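Local coordinates for uncharacterized protein (Bordetella bronchiseptica RB50, PDB 3BE3) that is of unknown function but belongs to the DUF1653 family of small beta-rich proteins, which is grouped with the SH3-like folds, at residues V37-L42 and P70-V75. Sequence-based numbering, arbitrary orientation.
With SO4 (sulfate ion), chain D.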
ATOM      1  N   VAL B  37       2.857   6.054  -0.747  1.00  9.75           N
ATOM      2  CA  VAL B  37       1.702   6.362   0.096  1.00 10.35           C
ATOM      3  C   VAL B  37       0.623   5.334  -0.253  1.00 10.95           C
ATOM      4  O   VAL B  37       0.365   5.072  -1.430  1.00 11.54           O
ATOM      5  CB  VAL B  37       1.126   7.791  -0.182  1.00 10.02           C
ATOM      6  CG1 VAL B  37      -0.165   8.022   0.623  1.00  7.75           C
ATOM      7  CG2 VAL B  37       2.167   8.853   0.159  1.00 10.08           C
ATOM      8  N   VAL B  38       0.022   4.738   0.775  1.00 12.45           N
ATOM      9  CA  VAL B  38      -1.051   3.759   0.609  1.00 11.45           C
ATOM     10  C   VAL B  38      -2.329   4.536   0.908  1.00 11.01           C
ATOM     11  O   VAL B  38      -2.471   5.089   1.999  1.00 10.54           O
ATOM     12  CB  VAL B  38      -0.916   2.591   1.619  1.00 12.47           C
ATOM     13  CG1 VAL B  38      -2.098   1.631   1.479  1.00 11.07           C
ATOM     14  CG2 VAL B  38       0.391   1.854   1.372  1.00 11.29           C
ATOM     15  N   TYR B  39      -3.246   4.592  -0.053  1.00 10.64           N
ATOM     16  CA  TYR B  39      -4.482   5.349   0.138  1.00 12.39           C
ATOM     17  C   TYR B  39      -5.720   4.735  -0.523  1.00 13.34           C
ATOM     18  O   TYR B  39      -5.616   3.968  -1.482  1.00 12.50           O
ATOM     19  CB  TYR B  39      -4.274   6.784  -0.368  1.00 13.45           C
ATOM     20  CG  TYR B  39      -3.961   6.935  -1.853  1.00 15.36           C
ATOM     21  CD1 TYR B  39      -4.909   7.442  -2.740  1.00 14.40           C
ATOM     22  CD2 TYR B  39      -2.709   6.613  -2.365  1.00 15.40           C
ATOM     23  CE1 TYR B  39      -4.615   7.627  -4.099  1.00 16.05           C
ATOM     24  CE2 TYR B  39      -2.408   6.796  -3.723  1.00 15.78           C
ATOM     25  CZ  TYR B  39      -3.360   7.305  -4.584  1.00 15.93           C
ATOM     26  OH  TYR B  39      -3.041   7.515  -5.913  1.00 20.69           O
ATOM     27  N   THR B  40      -6.895   5.092  -0.013  1.00 13.90           N
ATOM     28  CA  THR B  40      -8.152   4.572  -0.534  1.00 14.51           C
ATOM     29  C   THR B  40      -8.987   5.741  -1.025  1.00 16.25           C
ATOM     30  O   THR B  40      -8.954   6.815  -0.431  1.00 14.70           O
ATOM     31  CB  THR B  40      -8.940   3.848   0.579  1.00 15.20           C
ATOM     32  OG1 THR B  40      -8.086   2.901   1.230  1.00 20.54           O
ATOM     33  CG2 THR B  40     -10.160   3.128  -0.000  1.00 15.25           C
ATOM     34  N   ARG B  41      -9.737   5.547  -2.104  1.00 16.94           N
ATOM     35  CA  ARG B  41     -10.578   6.637  -2.586  1.00 16.67           C
ATOM     36  C   ARG B  41     -11.848   6.680  -1.753  1.00 15.66           C
ATOM     37  O   ARG B  41     -12.352   5.644  -1.302  1.00 13.05           O
ATOM     38  CB  ARG B  41     -10.916   6.475  -4.072  1.00 19.58           C
ATOM     39  CG  ARG B  41     -11.511   5.150  -4.452  1.00 19.99           C
ATOM     40  CD  ARG B  41     -11.773   5.076  -5.956  1.00 23.26           C
ATOM     41  NE  ARG B  41     -11.955   3.690  -6.368  1.00 19.88           N
ATOM     42  CZ  ARG B  41     -13.008   2.947  -6.056  1.00 20.86           C
ATOM     43  NH1 ARG B  41     -14.004   3.453  -5.340  1.00 21.47           N
ATOM     44  NH2 ARG B  41     -13.039   1.674  -6.417  1.00 20.41           N
ATOM     45  N   LEU B  42     -12.358   7.890  -1.551  1.00 13.95           N
ATOM     46  CA  LEU B  42     -13.560   8.087  -0.761  1.00 13.26           C
ATOM     47  C   LEU B  42     -14.691   8.642  -1.625  1.00 13.89           C
ATOM     48  O   LEU B  42     -15.328   9.642  -1.285  1.00 13.28           O
ATOM     49  CB  LEU B  42     -13.250   9.020   0.415  1.00 12.74           C
ATOM     50  CG  LEU B  42     -12.064   8.546   1.275  1.00 12.35           C
ATOM     51  CD1 LEU B  42     -11.745   9.594   2.334  1.00 11.50           C
ATOM     52  CD2 LEU B  42     -12.377   7.193   1.923  1.00 10.52           C
ATOM     53  N   PRO B  70      -0.977  22.115  -3.639  1.00 29.71           N
ATOM     54  CA  PRO B  70      -0.544  20.736  -3.383  1.00 26.53           C
ATOM     55  C   PRO B  70      -1.284  19.748  -4.273  1.00 22.99           C
ATOM     56  O   PRO B  70      -2.449  19.953  -4.591  1.00 22.20           O
ATOM     57  CB  PRO B  70      -0.905  20.525  -1.911  1.00 27.38           C
ATOM     58  CG  PRO B  70      -0.907  21.901  -1.335  1.00 28.09           C
ATOM     59  CD  PRO B  70      -1.564  22.711  -2.427  1.00 28.65           C
ATOM     60  N   ARG B  71      -0.600  18.686  -4.687  1.00 21.29           N
ATOM     61  CA  ARG B  71      -1.250  17.659  -5.495  1.00 18.38           C
ATOM     62  C   ARG B  71      -2.310  17.047  -4.580  1.00 17.33           C
ATOM     63  O   ARG B  71      -3.433  16.782  -4.998  1.00 15.59           O
ATOM     64  CB  ARG B  71      -0.245  16.583  -5.925  1.00 16.93           C
ATOM     65  CG  ARG B  71      -0.847  15.536  -6.865  1.00 17.58           C
ATOM     66  CD  ARG B  71       0.106  14.379  -7.142  1.00 16.72           C
ATOM     67  NE  ARG B  71       1.314  14.770  -7.869  1.00 17.04           N
ATOM     68  CZ  ARG B  71       1.340  15.165  -9.140  1.00 17.88           C
ATOM     69  NH1 ARG B  71       0.219  15.232  -9.851  1.00 19.21           N
ATOM     70  NH2 ARG B  71       2.498  15.481  -9.708  1.00 18.00           N
ATOM     71  N   PHE B  72      -1.926  16.846  -3.320  1.00 16.75           N
ATOM     72  CA  PHE B  72      -2.807  16.291  -2.289  1.00 17.99           C
ATOM     73  C   PHE B  72      -2.758  17.184  -1.048  1.00 17.30           C
ATOM     74  O   PHE B  72      -1.699  17.336  -0.446  1.00 18.09           O
ATOM     75  CB  PHE B  72      -2.367  14.875  -1.895  1.00 17.45           C
ATOM     76  CG  PHE B  72      -2.670  13.817  -2.933  1.00 19.30           C
ATOM     77  CD1 PHE B  72      -1.733  13.470  -3.904  1.00 17.32           C
ATOM     78  CD2 PHE B  72      -3.898  13.151  -2.929  1.00 19.23           C
ATOM     79  CE1 PHE B  72      -2.013  12.478  -4.849  1.00 18.71           C
ATOM     80  CE2 PHE B  72      -4.183  12.166  -3.863  1.00 18.80           C
ATOM     81  CZ  PHE B  72      -3.239  11.828  -4.828  1.00 18.10           C
ATOM     82  N   ALA B  73      -3.891  17.770  -0.669  1.00 16.89           N
ATOM     83  CA  ALA B  73      -3.963  18.651   0.507  1.00 17.63           C
ATOM     84  C   ALA B  73      -4.581  17.979   1.730  1.00 16.86           C
ATOM     85  O   ALA B  73      -5.734  17.549   1.695  1.00 15.96           O
ATOM     86  CB  ALA B  73      -4.752  19.912   0.175  1.00 19.06           C
ATOM     87  N   TYR B  74      -3.815  17.903   2.815  1.00 17.32           N
ATOM     88  CA  TYR B  74      -4.279  17.282   4.062  1.00 16.73           C
ATOM     89  C   TYR B  74      -5.404  18.105   4.686  1.00 16.87           C
ATOM     90  O   TYR B  74      -5.278  19.320   4.833  1.00 14.73           O
ATOM     91  CB  TYR B  74      -3.107  17.180   5.057  1.00 16.08           C
ATOM     92  CG  TYR B  74      -3.436  16.558   6.409  1.00 17.54           C
ATOM     93  CD1 TYR B  74      -3.708  15.204   6.533  1.00 15.39           C
ATOM     94  CD2 TYR B  74      -3.467  17.334   7.564  1.00 17.54           C
ATOM     95  CE1 TYR B  74      -4.000  14.631   7.778  1.00 16.81           C
ATOM     96  CE2 TYR B  74      -3.765  16.770   8.811  1.00 17.91           C
ATOM     97  CZ  TYR B  74      -4.032  15.417   8.918  1.00 17.66           C
ATOM     98  OH  TYR B  74      -4.334  14.864  10.152  1.00 18.23           O
ATOM     99  N   VAL B  75      -6.507  17.452   5.055  1.00 14.56           N
ATOM    100  CA  VAL B  75      -7.612  18.177   5.684  1.00 15.63           C
ATOM    101  C   VAL B  75      -8.089  17.552   6.993  1.00 15.71           C
ATOM    102  O   VAL B  75      -9.178  17.854   7.475  1.00 16.41           O
ATOM    103  CB  VAL B  75      -8.830  18.314   4.750  1.00 17.79           C
ATOM    104  CG1 VAL B  75      -8.406  18.913   3.413  1.00 19.01           C
ATOM    105  CG2 VAL B  75      -9.501  16.958   4.563  1.00 20.44           C
TER
HETATM  106  S   SO4 D 200      -2.624  13.457 -11.068  1.00 30.66           S
HETATM  107  O1  SO4 D 200      -2.337  13.601  -9.625  1.00 29.76           O
HETATM  108  O2  SO4 D 200      -2.029  14.599 -11.788  1.00 31.90           O
HETATM  109  O3  SO4 D 200      -2.034  12.207 -11.567  1.00 29.89           O
HETATM  110  O4  SO4 D 200      -4.080  13.439 -11.281  1.00 28.77           O
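F72 turns the edge of its ring toward the face of Y39, an edge-to-face (T-shaped) aromatic pair with centroids 5.8 Å apart and planes at 66°. The approach is loose: CZ, the far corner of F72, comes to 4.5 Å from Y39 CE1 and equally 4.5 Å from Y39 OH, and no hydrogen bond joins the two segments. Both CB atoms point toward the opposing strand, and the first torsion of Y39 sends its ring out across the line of strand 35-41, so that a face is presented to F72; V37 O lies in the tyrosine ring plane, at its edge. W58, from the short helix 55-58, stacks on F72 and meets Y39 edge-to-face, while H15 adds an edge-to-face partner to F72 and Y21 packs against Y39. Strands 35-41 and 67-76 are not neighbours in the antiparallel sheet, since 20-29 and 11-15 lie between them, so the two rings meet across the interior of a strongly curved sheet, consistent with the SH3-like barrel suggested by the family's clan. Next to this buried pair, R71 holds a sulfate ion, probably taken up from the crystallisation liquor. The R71 side chain leaves the backbone extended and then bends at chi3 (-65°), which brings NH1 to sulfate O1 at 3.0 Å in a bent hydrogen bond of 142°. Sulfate O2, equally 3.0 Å from R71 NH1, lies at the guanidinium edge near its plane. A salt bridge from NH2 to E60 and a hydrogen bond from NE to the I57 carbonyl fix the rotation of the group, and H15, Y16 and R53 also hydrogen-bond the sulfate.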